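Local coordinates for protein CoA transferase (Mycobacterium tuberculosis, PDB 5YIY) that binds fatty acyl-CoAs of varying chain length, palmitoyl-CoA most tightly, and probably acts as a family III CoA transferase in fatty acid metabolism, at residues 14-19 / 97-102; 20-25 / 174-179; 127-132 / 199-204. The protein carries 1 engineered substitution. One frame throughout, in Å; residues are numbered along the deposited sequence.

Interaction 1: 14-19 / 97-102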
loop_
_atom_site.group_PDB
_atom_site.type_symbol
_atom_site.label_atom_id
_atom_site.label_comp_id
_atom_site.label_asym_id
_atom_site.label_seq_id
_atom_site.Cartn_x
_atom_site.Cartn_y
_atom_site.Cartn_z
ATOM N N ARG A 14 11.991 -21.895 -2.034
ATOM C CA ARG A 14 12.402 -21.472 -3.332
ATOM C C ARG A 14 11.227 -20.853 -4.016
ATOM O O ARG A 14 10.158 -21.332 -3.888
ATOM C CB ARG A 14 12.911 -22.638 -4.133
ATOM C CG ARG A 14 13.292 -22.267 -5.542
ATOM C CD ARG A 14 13.892 -23.417 -6.296
ATOM N NE ARG A 14 15.294 -23.604 -5.985
ATOM C CZ ARG A 14 16.045 -24.549 -6.510
ATOM N NH1 ARG A 14 17.300 -24.646 -6.171
ATOM N NH2 ARG A 14 15.534 -25.376 -7.375
ATOM N N VAL A 15 11.447 -19.750 -4.703
ATOM C CA VAL A 15 10.408 -19.015 -5.412
ATOM C C VAL A 15 10.808 -18.871 -6.876
ATOM O O VAL A 15 11.959 -18.539 -7.176
ATOM C CB VAL A 15 10.184 -17.623 -4.781
ATOM C CG1 VAL A 15 9.028 -16.915 -5.452
ATOM C CG2 VAL A 15 9.969 -17.730 -3.275
ATOM N N LEU A 16 9.853 -19.107 -7.787
ATOM C CA LEU A 16 10.030 -18.850 -9.217
ATOM C C LEU A 16 9.278 -17.569 -9.553
ATOM O O LEU A 16 8.046 -17.523 -9.471
ATOM C CB LEU A 16 9.541 -20.006 -10.088
ATOM C CG LEU A 16 10.504 -21.061 -10.639
ATOM C CD1 LEU A 16 11.456 -21.621 -9.541
ATOM C CD2 LEU A 16 9.718 -22.196 -11.307
ATOM N N ASP A 17 10.022 -16.537 -9.929
ATOM C CA ASP A 17 9.475 -15.208 -10.181
ATOM C C ASP A 17 9.382 -14.997 -11.688
ATOM O O ASP A 17 10.391 -14.752 -12.357
ATOM C CB ASP A 17 10.350 -14.147 -9.523
ATOM C CG ASP A 17 9.680 -12.797 -9.467
ATOM O OD1 ASP A 17 8.515 -12.703 -9.905
ATOM O OD2 ASP A 17 10.309 -11.835 -8.977
ATOM N N PHE A 18 8.163 -15.091 -12.217
ATOM C CA PHE A 18 7.871 -14.838 -13.620
ATOM C C PHE A 18 7.477 -13.391 -13.875
ATOM O O PHE A 18 7.175 -13.040 -15.018
ATOM C CB PHE A 18 6.727 -15.736 -14.102
ATOM C CG PHE A 18 7.131 -17.152 -14.389
ATOM C CD1 PHE A 18 7.140 -18.103 -13.381
ATOM C CD2 PHE A 18 7.468 -17.541 -15.676
ATOM C CE1 PHE A 18 7.501 -19.411 -13.646
ATOM C CE2 PHE A 18 7.827 -18.848 -15.948
ATOM C CZ PHE A 18 7.844 -19.784 -14.931
ATOM N N THR A 19 7.475 -12.572 -12.831
ATOM C CA THR A 19 6.912 -11.227 -12.905
ATOM C C THR A 19 7.852 -10.203 -13.537
ATOM O O THR A 19 9.067 -10.396 -13.573
ATOM C CB THR A 19 6.517 -10.727 -11.507
ATOM O OG1 THR A 19 7.693 -10.579 -10.702
ATOM C CG2 THR A 19 5.575 -11.714 -10.836
ATOM N N ASP A 97 8.744 -23.839 -4.057
ATOM C CA ASP A 97 7.710 -23.781 -3.033
ATOM C C ASP A 97 6.597 -22.830 -3.455
ATOM O O ASP A 97 5.422 -23.065 -3.172
ATOM C CB ASP A 97 8.300 -23.340 -1.692
ATOM C CG ASP A 97 9.246 -24.368 -1.102
ATOM O OD1 ASP A 97 8.771 -25.275 -0.388
ATOM O OD2 ASP A 97 10.466 -24.266 -1.351
ATOM N N VAL A 98 6.983 -21.754 -4.133
ATOM C CA VAL A 98 6.045 -20.722 -4.562
ATOM C C VAL A 98 6.326 -20.297 -6.002
ATOM O O VAL A 98 7.482 -20.136 -6.395
ATOM C CB VAL A 98 6.112 -19.478 -3.639
ATOM C CG1 VAL A 98 5.242 -18.349 -4.177
ATOM C CG2 VAL A 98 5.699 -19.835 -2.219
ATOM N N VAL A 99 5.267 -20.120 -6.787
ATOM C CA VAL A 99 5.401 -19.587 -8.136
ATOM C C VAL A 99 4.712 -18.227 -8.226
ATOM O O VAL A 99 3.531 -18.093 -7.899
ATOM C CB VAL A 99 4.808 -20.544 -9.191
ATOM C CG1 VAL A 99 4.450 -19.791 -10.466
ATOM C CG2 VAL A 99 5.787 -21.668 -9.494
ATOM N N LEU A 100 5.461 -17.219 -8.661
ATOM C CA LEU A 100 4.926 -15.873 -8.825
ATOM C C LEU A 100 4.768 -15.546 -10.300
ATOM O O LEU A 100 5.717 -15.657 -11.075
ATOM C CB LEU A 100 5.835 -14.835 -8.162
ATOM C CG LEU A 100 6.160 -14.977 -6.676
ATOM C CD1 LEU A 100 7.070 -13.842 -6.227
ATOM C CD2 LEU A 100 4.892 -15.001 -5.846
ATOM N N GLU A 101 3.563 -15.144 -10.688
ATOM C CA GLU A 101 3.303 -14.760 -12.068
ATOM C C GLU A 101 2.454 -13.495 -12.148
ATOM O O GLU A 101 1.484 -13.341 -11.405
ATOM C CB GLU A 101 2.620 -15.906 -12.814
ATOM C CG GLU A 101 2.002 -15.501 -14.134
ATOM C CD GLU A 101 0.520 -15.215 -14.018
ATOM O OE1 GLU A 101 -0.123 -15.771 -13.102
ATOM O OE2 GLU A 101 -0.003 -14.433 -14.839
ATOM N N ALA A 102 2.822 -12.594 -13.054
ATOM C CA ALA A 102 2.096 -11.341 -13.218
ATOM C C ALA A 102 1.738 -11.080 -14.677
ATOM O O ALA A 102 1.689 -9.930 -15.113
ATOM C CB ALA A 102 2.906 -10.183 -12.662
#
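Val15 and Leu100 meet where strands 14-17 and 98-101 run parallel at the heart of the Rossmann-fold domain. These are the first and fourth strands of a sheet ordered 3-2-1-4-5-6, and their pairing is the classic switch point of that fold, where chain order reverses direction across the sheet. The side chains alternate between two faces. On one, Val15 sends CG1 against Leu100, lying 3.7 Å from its CG, and the two side chains cross obliquely. Leu100 carries its CG opposite its own carbonyl carbon (chi1 -57°), which brings CG and CD1 over that methyl. Leu31 of helix 23-33 packs on both residues from this face. Asp17 shares it, its OD1 beside CB of Leu100 at 3.8 Å, while its OD2 forms a salt bridge with Lys73. On the other face Leu16 meets Val99 more lightly, CB to CG2 at 4.1 Å. The Phe18 ring has the carbonyl O of Leu100 at its edge, in plane, and that same oxygen accepts a bond from Phe18 N at 2.8 Å. Between the faces the backbone keeps strict parallel register, with Leu100 N reaching Leu16 O at 2.7 Å along an almost straight bond (171°). Past the strand the chain leaves in an Asx turn, Thr19 N donating to Asp17 OD1, and the CG2 methyl of Thr19 rests on CB of Ala102. At the opposite end Arg14 O takes two donors, Val98 N and Asp97 N, while the Arg14 guanidinium turns away to a salt bridge with Glu37. The Asp97 carboxylate answers the Arg14 backbone instead: its OD2 receives Arg14 N at 2.9 Å on the anti side, 20° out of the carboxylate plane.

Interaction 2: 20-25 / 174-179. Engineered in segment 174-179: Ala175 (natural residue Asp).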
loop_
_atom_site.group_PDB
_atom_site.type_symbol
_atom_site.label_atom_id
_atom_site.label_comp_id
_atom_site.label_asym_id
_atom_site.label_seq_id
_atom_site.Cartn_x
_atom_site.Cartn_y
_atom_site.Cartn_z
ATOM N N GLN A 20 7.272 -9.113 -14.031
ATOM C CA GLN A 20 8.041 -8.020 -14.620
ATOM C C GLN A 20 7.674 -6.684 -13.981
ATOM O O GLN A 20 6.708 -6.595 -13.220
ATOM C CB GLN A 20 7.807 -7.945 -16.130
ATOM C CG GLN A 20 8.027 -9.246 -16.880
ATOM C CD GLN A 20 8.119 -9.036 -18.379
ATOM O OE1 GLN A 20 7.554 -8.085 -18.920
ATOM N NE2 GLN A 20 8.826 -9.929 -19.060
ATOM N N ASN A 21 8.456 -5.655 -14.301
ATOM C CA ASN A 21 8.211 -4.282 -13.852
ATOM C C ASN A 21 8.311 -4.092 -12.338
ATOM O O ASN A 21 9.347 -4.380 -11.740
ATOM C CB ASN A 21 6.847 -3.795 -14.350
ATOM C CG ASN A 21 6.693 -3.946 -15.851
ATOM O OD1 ASN A 21 7.624 -3.681 -16.611
ATOM N ND2 ASN A 21 5.514 -4.375 -16.285
ATOM N N VAL A 22 7.241 -3.595 -11.725
ATOM C CA VAL A 22 7.305 -3.141 -10.338
ATOM C C VAL A 22 6.565 -4.022 -9.331
ATOM O O VAL A 22 7.168 -4.524 -8.382
ATOM C CB VAL A 22 6.750 -1.708 -10.209
ATOM C CG1 VAL A 22 6.767 -1.260 -8.757
ATOM C CG2 VAL A 22 7.547 -0.751 -11.081
ATOM N N ALA A 23 5.262 -4.204 -9.538
ATOM C CA ALA A 23 4.396 -4.816 -8.531
ATOM C C ALA A 23 4.803 -6.246 -8.183
ATOM O O ALA A 23 4.986 -6.581 -7.011
ATOM C CB ALA A 23 2.950 -4.784 -9.000
ATOM N N GLY A 24 4.945 -7.084 -9.202
ATOM C CA GLY A 24 5.355 -8.463 -9.007
ATOM C C GLY A 24 6.751 -8.657 -8.435
ATOM O O GLY A 24 6.916 -9.385 -7.456
ATOM N N PRO A 25 7.768 -8.019 -9.042
ATOM C CA PRO A 25 9.140 -8.129 -8.533
ATOM C C PRO A 25 9.318 -7.606 -7.108
ATOM O O PRO A 25 10.166 -8.126 -6.382
ATOM C CB PRO A 25 9.941 -7.280 -9.522
ATOM C CG PRO A 25 9.183 -7.405 -10.788
ATOM C CD PRO A 25 7.743 -7.371 -10.366
ATOM N N VAL A 174 -0.105 2.240 -6.519
ATOM C CA VAL A 174 -0.859 1.001 -6.674
ATOM C C VAL A 174 0.064 -0.204 -6.833
ATOM O O VAL A 174 -0.156 -1.248 -6.221
ATOM C CB VAL A 174 -1.812 1.072 -7.885
ATOM C CG1 VAL A 174 -2.516 -0.261 -8.097
ATOM C CG2 VAL A 174 -2.822 2.188 -7.693
ATOM N N ALA A 175 1.102 -0.049 -7.648
ATOM C CA ALA A 175 2.037 -1.136 -7.912
ATOM C C ALA A 175 2.804 -1.525 -6.651
ATOM O O ALA A 175 2.965 -2.709 -6.353
ATOM C CB ALA A 175 3.004 -0.746 -9.018
ATOM N N ASN A 176 3.278 -0.525 -5.917
ATOM C CA ASN A 176 4.028 -0.769 -4.691
ATOM C C ASN A 176 3.157 -1.369 -3.592
ATOM O O ASN A 176 3.600 -2.247 -2.849
ATOM C CB ASN A 176 4.679 0.525 -4.201
ATOM C CG ASN A 176 5.890 0.916 -5.028
ATOM O OD1 ASN A 176 6.596 0.059 -5.558
ATOM N ND2 ASN A 176 6.135 2.216 -5.142
ATOM N N ALA A 177 1.919 -0.895 -3.489
ATOM C CA ALA A 177 0.985 -1.424 -2.502
ATOM C C ALA A 177 0.584 -2.854 -2.845
ATOM O O ALA A 177 0.469 -3.704 -1.963
ATOM C CB ALA A 177 -0.248 -0.537 -2.402
ATOM N N SER A 178 0.379 -3.114 -4.134
ATOM C CA SER A 178 0.003 -4.444 -4.605
ATOM C C SER A 178 1.107 -5.462 -4.342
ATOM O O SER A 178 0.833 -6.630 -4.066
ATOM C CB SER A 178 -0.331 -4.411 -6.097
ATOM O OG SER A 178 -1.435 -3.562 -6.353
ATOM N N GLY A 179 2.354 -5.013 -4.437
ATOM C CA GLY A 179 3.499 -5.868 -4.185
ATOM C C GLY A 179 3.523 -6.384 -2.760
ATOM O O GLY A 179 3.798 -7.558 -2.517
#
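Val22 and Ala23 press against Ala175, the engineered residue that replaces the natural aspartate at the inferred nucleophile position of this CoA transferase. The methyl groups meet in a small apolar patch: CG1 of Val22 lies 3.8 Å from CB of Ala175, and CB of Ala23 is 4.0 Å from the same methyl. With chi1 at 178°, CG1 of Val22 lies opposite the backbone N and is the branch that meets the helix. The backbones are also close. CA of Ala23 approaches Ala175 O in a CA-H...O contact of 3.4 Å, and Ala23 O comes to 3.3 Å from CA of Gly179, where the lack of a side chain lets the carbonyl settle against the helix one turn on. In the next shell, Asp146 accepts a hydrogen bond from Ala175 N, and Tyr65 and Asn69 pack on Val22. Within helix 173-196, Ser178 OG and N reach Val174 O from opposite faces of its carbonyl plane, with OG at 2.6 Å. The start of helix 23-33 is thus laid against the early turns of helix 173-196, whose Val174 and Ser178 pack in turn on helix 206-213, while Val174 also touches helix 146-152.

Interaction 3: 127-132 / 199-204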
loop_
_atom_site.group_PDB
_atom_site.type_symbol
_atom_site.label_atom_id
_atom_site.label_comp_id
_atom_site.label_asym_id
_atom_site.label_seq_id
_atom_site.Cartn_x
_atom_site.Cartn_y
_atom_site.Cartn_z
ATOM N N TYR A 127 0.693 -21.317 -5.892
ATOM C CA TYR A 127 0.608 -20.593 -7.152
ATOM C C TYR A 127 0.047 -19.194 -6.928
ATOM O O TYR A 127 -1.106 -19.035 -6.526
ATOM C CB TYR A 127 -0.259 -21.365 -8.150
ATOM C CG TYR A 127 -0.000 -21.025 -9.601
ATOM C CD1 TYR A 127 -0.536 -19.878 -10.175
ATOM C CD2 TYR A 127 0.775 -21.855 -10.401
ATOM C CE1 TYR A 127 -0.303 -19.567 -11.502
ATOM C CE2 TYR A 127 1.012 -21.552 -11.728
ATOM C CZ TYR A 127 0.471 -20.407 -12.273
ATOM O OH TYR A 127 0.706 -20.103 -13.594
ATOM N N ALA A 128 0.866 -18.182 -7.191
ATOM C CA ALA A 128 0.473 -16.800 -6.939
ATOM C C ALA A 128 0.305 -16.020 -8.236
ATOM O O ALA A 128 1.234 -15.919 -9.037
ATOM C CB ALA A 128 1.495 -16.119 -6.048
ATOM N N ARG A 129 -0.886 -15.464 -8.433
ATOM C CA ARG A 129 -1.179 -14.720 -9.650
ATOM C C ARG A 129 -1.504 -13.262 -9.348
ATOM O O ARG A 129 -2.408 -12.964 -8.566
ATOM C CB ARG A 129 -2.337 -15.371 -10.408
ATOM C CG ARG A 129 -2.457 -16.869 -10.183
ATOM C CD ARG A 129 -3.378 -17.513 -11.204
ATOM N NE ARG A 129 -2.856 -17.374 -12.560
ATOM C CZ ARG A 129 -3.383 -17.961 -13.629
ATOM N NH1 ARG A 129 -4.454 -18.732 -13.504
ATOM N NH2 ARG A 129 -2.838 -17.777 -14.824
ATOM N N LEU A 130 -0.761 -12.358 -9.977
ATOM C CA LEU A 130 -1.003 -10.928 -9.842
ATOM C C LEU A 130 -1.431 -10.342 -11.181
ATOM O O LEU A 130 -0.687 -10.401 -12.157
ATOM C CB LEU A 130 0.247 -10.215 -9.322
ATOM C CG LEU A 130 0.198 -8.688 -9.242
ATOM C CD1 LEU A 130 -0.759 -8.223 -8.157
ATOM C CD2 LEU A 130 1.588 -8.134 -8.997
ATOM N N THR A 131 -2.632 -9.780 -11.226
ATOM C CA THR A 131 -3.146 -9.202 -12.461
ATOM C C THR A 131 -3.584 -7.762 -12.242
ATOM O O THR A 131 -3.686 -7.298 -11.106
ATOM C CB THR A 131 -4.332 -10.011 -13.019
ATOM O OG1 THR A 131 -5.405 -9.997 -12.073
ATOM C CG2 THR A 131 -3.922 -11.451 -13.289
ATOM N N ALA A 132 -3.832 -7.056 -13.339
ATOM C CA ALA A 132 -4.270 -5.670 -13.273
ATOM C C ALA A 132 -5.701 -5.538 -12.764
ATOM O O ALA A 132 -5.981 -4.719 -11.888
ATOM C CB ALA A 132 -4.138 -5.018 -14.636
ATOM N N ALA A 199 -1.580 -26.384 0.016
ATOM C CA ALA A 199 -0.864 -25.520 -0.914
ATOM C C ALA A 199 -1.875 -24.812 -1.806
ATOM O O ALA A 199 -2.465 -25.420 -2.699
ATOM C CB ALA A 199 0.125 -26.320 -1.743
ATOM N N ASP A 200 -2.066 -23.521 -1.561
ATOM C CA ASP A 200 -3.186 -22.793 -2.142
ATOM C C ASP A 200 -2.814 -21.995 -3.387
ATOM O O ASP A 200 -1.636 -21.794 -3.687
ATOM C CB ASP A 200 -3.783 -21.848 -1.095
ATOM C CG ASP A 200 -5.270 -21.646 -1.275
ATOM O OD1 ASP A 200 -5.801 -22.063 -2.324
ATOM O OD2 ASP A 200 -5.908 -21.068 -0.370
ATOM N N VAL A 201 -3.836 -21.550 -4.110
ATOM C CA VAL A 201 -3.656 -20.598 -5.196
ATOM C C VAL A 201 -4.128 -19.225 -4.735
ATOM O O VAL A 201 -5.290 -19.055 -4.368
ATOM C CB VAL A 201 -4.433 -21.010 -6.460
ATOM C CG1 VAL A 201 -4.265 -19.961 -7.551
ATOM C CG2 VAL A 201 -3.971 -22.372 -6.948
ATOM N N VAL A 202 -3.229 -18.248 -4.749
ATOM C CA VAL A 202 -3.568 -16.916 -4.268
ATOM C C VAL A 202 -3.634 -15.932 -5.434
ATOM O O VAL A 202 -2.812 -15.975 -6.351
ATOM C CB VAL A 202 -2.569 -16.418 -3.197
ATOM C CG1 VAL A 202 -2.598 -17.335 -1.987
ATOM C CG2 VAL A 202 -1.166 -16.341 -3.750
ATOM N N GLN A 203 -4.638 -15.063 -5.406
ATOM C CA GLN A 203 -4.840 -14.097 -6.476
ATOM C C GLN A 203 -4.952 -12.680 -5.930
ATOM O O GLN A 203 -5.740 -12.411 -5.022
ATOM C CB GLN A 203 -6.089 -14.451 -7.286
ATOM C CG GLN A 203 -5.789 -15.110 -8.622
ATOM C CD GLN A 203 -6.919 -15.994 -9.105
ATOM O OE1 GLN A 203 -7.661 -16.566 -8.306
ATOM N NE2 GLN A 203 -7.059 -16.112 -10.421
ATOM N N VAL A 204 -4.154 -11.780 -6.492
ATOM C CA VAL A 204 -4.189 -10.373 -6.116
ATOM C C VAL A 204 -4.340 -9.492 -7.349
ATOM O O VAL A 204 -3.574 -9.608 -8.303
ATOM C CB VAL A 204 -2.917 -9.957 -5.348
ATOM C CG1 VAL A 204 -2.897 -8.454 -5.121
ATOM C CG2 VAL A 204 -2.823 -10.703 -4.026
HETATM O O HOH W 1 -5.661 -11.652 -10.013
#
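Ala128 and Val202 face each other across two parallel strands, 127-131 and 201-204, at one edge of the Rossmann-fold sheet, where strand 201-205 is outermost in its own chain. Five backbone bonds join them, each strand using alternate residues. Tyr127 N gives to Asp200 O, and Tyr127 O receives Val202 N. Arg129 N then donates to Val202 O at 2.9 Å in a nearly straight bond (172°), while Val204 N returns to Arg129 O; Thr131 N closes the series on Val204 O. On their other edges, backbone bonds link Ala128 and Leu130 to strand 98-101, and Val202 and Gln203 pair antiparallel with a strand of the second subunit, continuing the sheet through the dimer interface. Several polar side chains find partners beyond the pair of strands. Arg129 and Gln203 lie side by side, guanidinium and amide planes 8° apart, yet the guanidinium makes its salt bridges away from the amide, NE with Glu101 and NH1 with Glu109. Tyr127 OH bonds to Leu113 O, its ring holding CG of Arg129 at its edge. Asp200 divides its carboxylate: OD1 takes Val201 N at 2.7 Å from above the carboxylate plane, and OD2 bonds to Ser371 OG of the second subunit. On the face of Ala128 and Leu130 mostly methyl groups meet, with CB of Ala128 on CG2 of Val202 at 3.5 Å and helix 173-196 covering Leu130 and Val204. Chi1 near 175° turns CG of Leu130 away from its backbone N, and chi2 then swings CD1 to 3.7 Å from CG1 of Val204 and against Val204 O. A water bonds to Thr131 OG1 at 2.7 Å and gives a weak bond to Val204 O.

How the interactions relate
Interactions 1 and 3 are successive steps across one parallel sheet, their centres 10 Å apart, because strands 98-101 and 126-131 are neighbours in it: Val99 O probably accepts from Ala128 N, and Glu101 O from Leu130 N. The centre of interaction 2 lies about 13 Å from those of both, where helices 23-33 and 173-196 meet; CB of Ala23 touches CD2 of Leu130 at 3.6 Å. In chain order interaction 1 closes before interaction 3 opens, whereas interaction 2 interleaves with both. Strand 14-17 leads into helix 23-33, and helix 173-196 into strand 201-205. The inferred nucleophile position lies near the C-terminal ends of strands 98-101 and 126-131, while interaction 3 carries the sheet into the second subunit.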